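PDB 1HTJ: Kiaa0380 from Homo sapiens, which is a Rho guanine nucleotide exchange factor whose RGS-like domain, the part crystallised here, probably links heterotrimeric G proteins to Rho GTPases. Local coordinates for residues R40-G45 with L164-V169. The protein carries 3 engineered substitutions. Residues are numbered along the deposited sequence; the frame is centred on the assembly and turned at random.
Sequences RPAHLG and LRERQV
The carboxylate of E166 lies over the start of helix 41-54, its CD 3.8 Å from P41 CD and its OE2 in a salt bridge with R40 NH2. This is near-parallel helix packing within the all-helical RGS-like domain: the first turn of helix 41-54 runs beside helix 163-182, and the axes of segments 41-45 and 164-169 come within 8.7 Å and are inclined by 19°. E166 reaches across to helix 41-54 with CG anti to the backbone N (chi1 -173°) and the chain extended beyond it. R40, at the N-cap position, bends at chi2 and chi3 to meet E166 at about a right angle. NH2 of R40 stands 2.5 Å from E166 OE2, but the N-H...O angle is only 116°, so the hydrogen bond within this salt bridge is weak. An alanine in place of R40 is likely to leave the E166 carboxylate without this positive mate and freer to swing off P41. One turn on from E166 along helix 163-182, V169, which rests on L159 and D155, packs against A42, the residue after P41, buried and also touching L156. There CG1 of V169 lies 3.6 Å from A42 CB.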
ATOM      1  N   ARG A  40      -4.568   0.350  10.712  1.00 53.77           N
ATOM      2  CA  ARG A  40      -3.942  -0.696  11.523  1.00 52.56           C
ATOM      3  C   ARG A  40      -2.711  -1.239  10.804  1.00 51.14           C
ATOM      4  O   ARG A  40      -2.808  -2.140   9.974  1.00 50.76           O
ATOM      5  CB  ARG A  40      -4.948  -1.813  11.782  1.00 53.51           C
ATOM      6  CG  ARG A  40      -6.363  -1.306  12.011  1.00 55.53           C
ATOM      7  CD  ARG A  40      -6.381  -0.099  12.952  1.00 56.93           C
ATOM      8  NE  ARG A  40      -5.613  -0.382  14.154  1.00 58.36           N
ATOM      9  CZ  ARG A  40      -5.936  -1.339  15.015  1.00 59.38           C
ATOM     10  NH1 ARG A  40      -7.015  -2.080  14.793  1.00 59.73           N
ATOM     11  NH2 ARG A  40      -5.174  -1.581  16.076  1.00 59.99           N
ATOM     12  N   PRO A  41      -1.530  -0.697  11.138  1.00 49.83           N
ATOM     13  CA  PRO A  41      -0.225  -1.054  10.569  1.00 48.61           C
ATOM     14  C   PRO A  41       0.144  -2.536  10.578  1.00 47.36           C
ATOM     15  O   PRO A  41       0.637  -3.058   9.580  1.00 46.65           O
ATOM     16  CB  PRO A  41       0.752  -0.214  11.394  1.00 48.99           C
ATOM     17  CG  PRO A  41      -0.079   0.966  11.800  1.00 49.33           C
ATOM     18  CD  PRO A  41      -1.368   0.310  12.199  1.00 49.30           C
ATOM     19  N   ALA A  42      -0.080  -3.203  11.702  1.00 46.07           N
ATOM     20  CA  ALA A  42       0.248  -4.622  11.819  1.00 45.03           C
ATOM     21  C   ALA A  42      -0.572  -5.465  10.844  1.00 43.93           C
ATOM     22  O   ALA A  42      -0.030  -6.323  10.136  1.00 43.63           O
ATOM     23  CB  ALA A  42       0.010  -5.098  13.253  1.00 45.33           C
ATOM     24  N   HIS A  43      -1.876  -5.209  10.825  1.00 42.35           N
ATOM     25  CA  HIS A  43      -2.808  -5.914   9.967  1.00 40.91           C
ATOM     26  C   HIS A  43      -2.493  -5.646   8.505  1.00 40.19           C
ATOM     27  O   HIS A  43      -2.469  -6.568   7.676  1.00 39.64           O
ATOM     28  CB  HIS A  43      -4.230  -5.468  10.291  1.00 41.23           C
ATOM     29  CG  HIS A  43      -4.687  -5.885  11.653  1.00 41.25           C
ATOM     30  ND1 HIS A  43      -4.136  -5.374  12.809  1.00 41.48           N
ATOM     31  CD2 HIS A  43      -5.580  -6.826  12.044  1.00 41.41           C
ATOM     32  CE1 HIS A  43      -4.667  -5.985  13.854  1.00 41.44           C
ATOM     33  NE2 HIS A  43      -5.545  -6.871  13.418  1.00 41.27           N
ATOM     34  N   LEU A  44      -2.241  -4.376   8.199  1.00 38.83           N
ATOM     35  CA  LEU A  44      -1.913  -3.967   6.850  1.00 37.46           C
ATOM     36  C   LEU A  44      -0.660  -4.716   6.424  1.00 36.41           C
ATOM     37  O   LEU A  44      -0.560  -5.188   5.300  1.00 37.08           O
ATOM     38  CB  LEU A  44      -1.661  -2.458   6.803  1.00 37.63           C
ATOM     39  CG  LEU A  44      -1.396  -1.884   5.406  1.00 37.14           C
ATOM     40  CD1 LEU A  44      -2.646  -2.007   4.562  1.00 36.12           C
ATOM     41  CD2 LEU A  44      -0.980  -0.413   5.519  1.00 37.50           C
ATOM     42  N   GLY A  45       0.293  -4.817   7.338  1.00 35.30           N
ATOM     43  CA  GLY A  45       1.529  -5.520   7.068  1.00 34.19           C
ATOM     44  C   GLY A  45       1.259  -6.971   6.721  1.00 33.72           C
ATOM     45  O   GLY A  45       1.774  -7.480   5.733  1.00 34.14           O
ATOM     46  N   LEU A 164       2.491   0.900  21.529  1.00 61.35           N
ATOM     47  CA  LEU A 164       3.888   0.481  21.494  1.00 60.80           C
ATOM     48  C   LEU A 164       3.973  -0.927  20.924  1.00 60.52           C
ATOM     49  O   LEU A 164       4.886  -1.262  20.163  1.00 60.23           O
ATOM     50  CB  LEU A 164       4.486   0.482  22.900  1.00 60.77           C
ATOM     51  CG  LEU A 164       5.921  -0.040  22.982  1.00 60.30           C
ATOM     52  CD1 LEU A 164       6.859   0.933  22.297  1.00 60.37           C
ATOM     53  CD2 LEU A 164       6.314  -0.229  24.431  1.00 60.68           C
ATOM     54  N   ARG A 165       3.008  -1.748  21.317  1.00 59.96           N
ATOM     55  CA  ARG A 165       2.943  -3.124  20.869  1.00 59.57           C
ATOM     56  C   ARG A 165       2.655  -3.178  19.372  1.00 58.81           C
ATOM     57  O   ARG A 165       3.306  -3.907  18.629  1.00 58.74           O
ATOM     58  CB  ARG A 165       1.838  -3.857  21.625  1.00 60.25           C
ATOM     59  CG  ARG A 165       1.865  -5.354  21.446  1.00 61.40           C
ATOM     60  CD  ARG A 165       3.148  -5.924  22.014  1.00 62.60           C
ATOM     61  NE  ARG A 165       2.881  -7.071  22.874  1.00 63.92           N
ATOM     62  CZ  ARG A 165       3.806  -7.706  23.585  1.00 64.36           C
ATOM     63  NH1 ARG A 165       5.070  -7.304  23.540  1.00 64.48           N
ATOM     64  NH2 ARG A 165       3.465  -8.742  24.340  1.00 64.92           N
ATOM     65  N   GLU A 166       1.679  -2.391  18.939  1.00 57.74           N
ATOM     66  CA  GLU A 166       1.297  -2.377  17.544  1.00 56.87           C
ATOM     67  C   GLU A 166       2.422  -1.933  16.634  1.00 56.36           C
ATOM     68  O   GLU A 166       2.534  -2.405  15.500  1.00 56.41           O
ATOM     69  CB  GLU A 166       0.084  -1.480  17.331  1.00 56.93           C
ATOM     70  CG  GLU A 166      -0.462  -1.570  15.924  1.00 57.60           C
ATOM     71  CD  GLU A 166      -1.832  -0.956  15.793  1.00 57.79           C
ATOM     72  OE1 GLU A 166      -1.972   0.238  16.116  1.00 58.53           O
ATOM     73  OE2 GLU A 166      -2.764  -1.666  15.368  1.00 57.66           O
ATOM     74  N   ARG A 167       3.250  -1.018  17.119  1.00 55.32           N
ATOM     75  CA  ARG A 167       4.364  -0.547  16.319  1.00 54.29           C
ATOM     76  C   ARG A 167       5.361  -1.680  16.186  1.00 53.14           C
ATOM     77  O   ARG A 167       5.956  -1.879  15.131  1.00 52.85           O
ATOM     78  CB  ARG A 167       5.027   0.672  16.969  1.00 54.63           C
ATOM     79  CG  ARG A 167       6.471   0.864  16.552  1.00 55.69           C
ATOM     80  CD  ARG A 167       6.836   2.329  16.347  1.00 57.02           C
ATOM     81  NE  ARG A 167       8.280   2.474  16.141  1.00 58.09           N
ATOM     82  CZ  ARG A 167       8.852   3.472  15.476  1.00 58.61           C
ATOM     83  NH1 ARG A 167       8.106   4.433  14.944  1.00 58.88           N
ATOM     84  NH2 ARG A 167      10.171   3.493  15.320  1.00 58.99           N
ATOM     85  N   GLN A 168       5.527  -2.431  17.263  1.00 51.90           N
ATOM     86  CA  GLN A 168       6.460  -3.544  17.266  1.00 51.38           C
ATOM     87  C   GLN A 168       6.021  -4.685  16.356  1.00 50.33           C
ATOM     88  O   GLN A 168       6.846  -5.290  15.680  1.00 50.07           O
ATOM     89  CB  GLN A 168       6.656  -4.049  18.693  1.00 51.87           C
ATOM     90  CG  GLN A 168       7.458  -3.089  19.553  1.00 53.10           C
ATOM     91  CD  GLN A 168       7.573  -3.552  20.991  1.00 54.02           C
ATOM     92  OE1 GLN A 168       6.560  -3.719  21.683  1.00 54.60           O
ATOM     93  NE2 GLN A 168       8.806  -3.766  21.452  1.00 53.48           N
ATOM     94  N   VAL A 169       4.727  -4.981  16.342  1.00 49.26           N
ATOM     95  CA  VAL A 169       4.215  -6.047  15.495  1.00 48.68           C
ATOM     96  C   VAL A 169       4.284  -5.601  14.034  1.00 48.13           C
ATOM     97  O   VAL A 169       4.687  -6.372  13.165  1.00 47.67           O
ATOM     98  CB  VAL A 169       2.752  -6.402  15.841  1.00 48.50           C
ATOM     99  CG1 VAL A 169       2.207  -7.410  14.828  1.00 48.65           C
ATOM    100  CG2 VAL A 169       2.673  -6.978  17.255  1.00 48.47           C
TER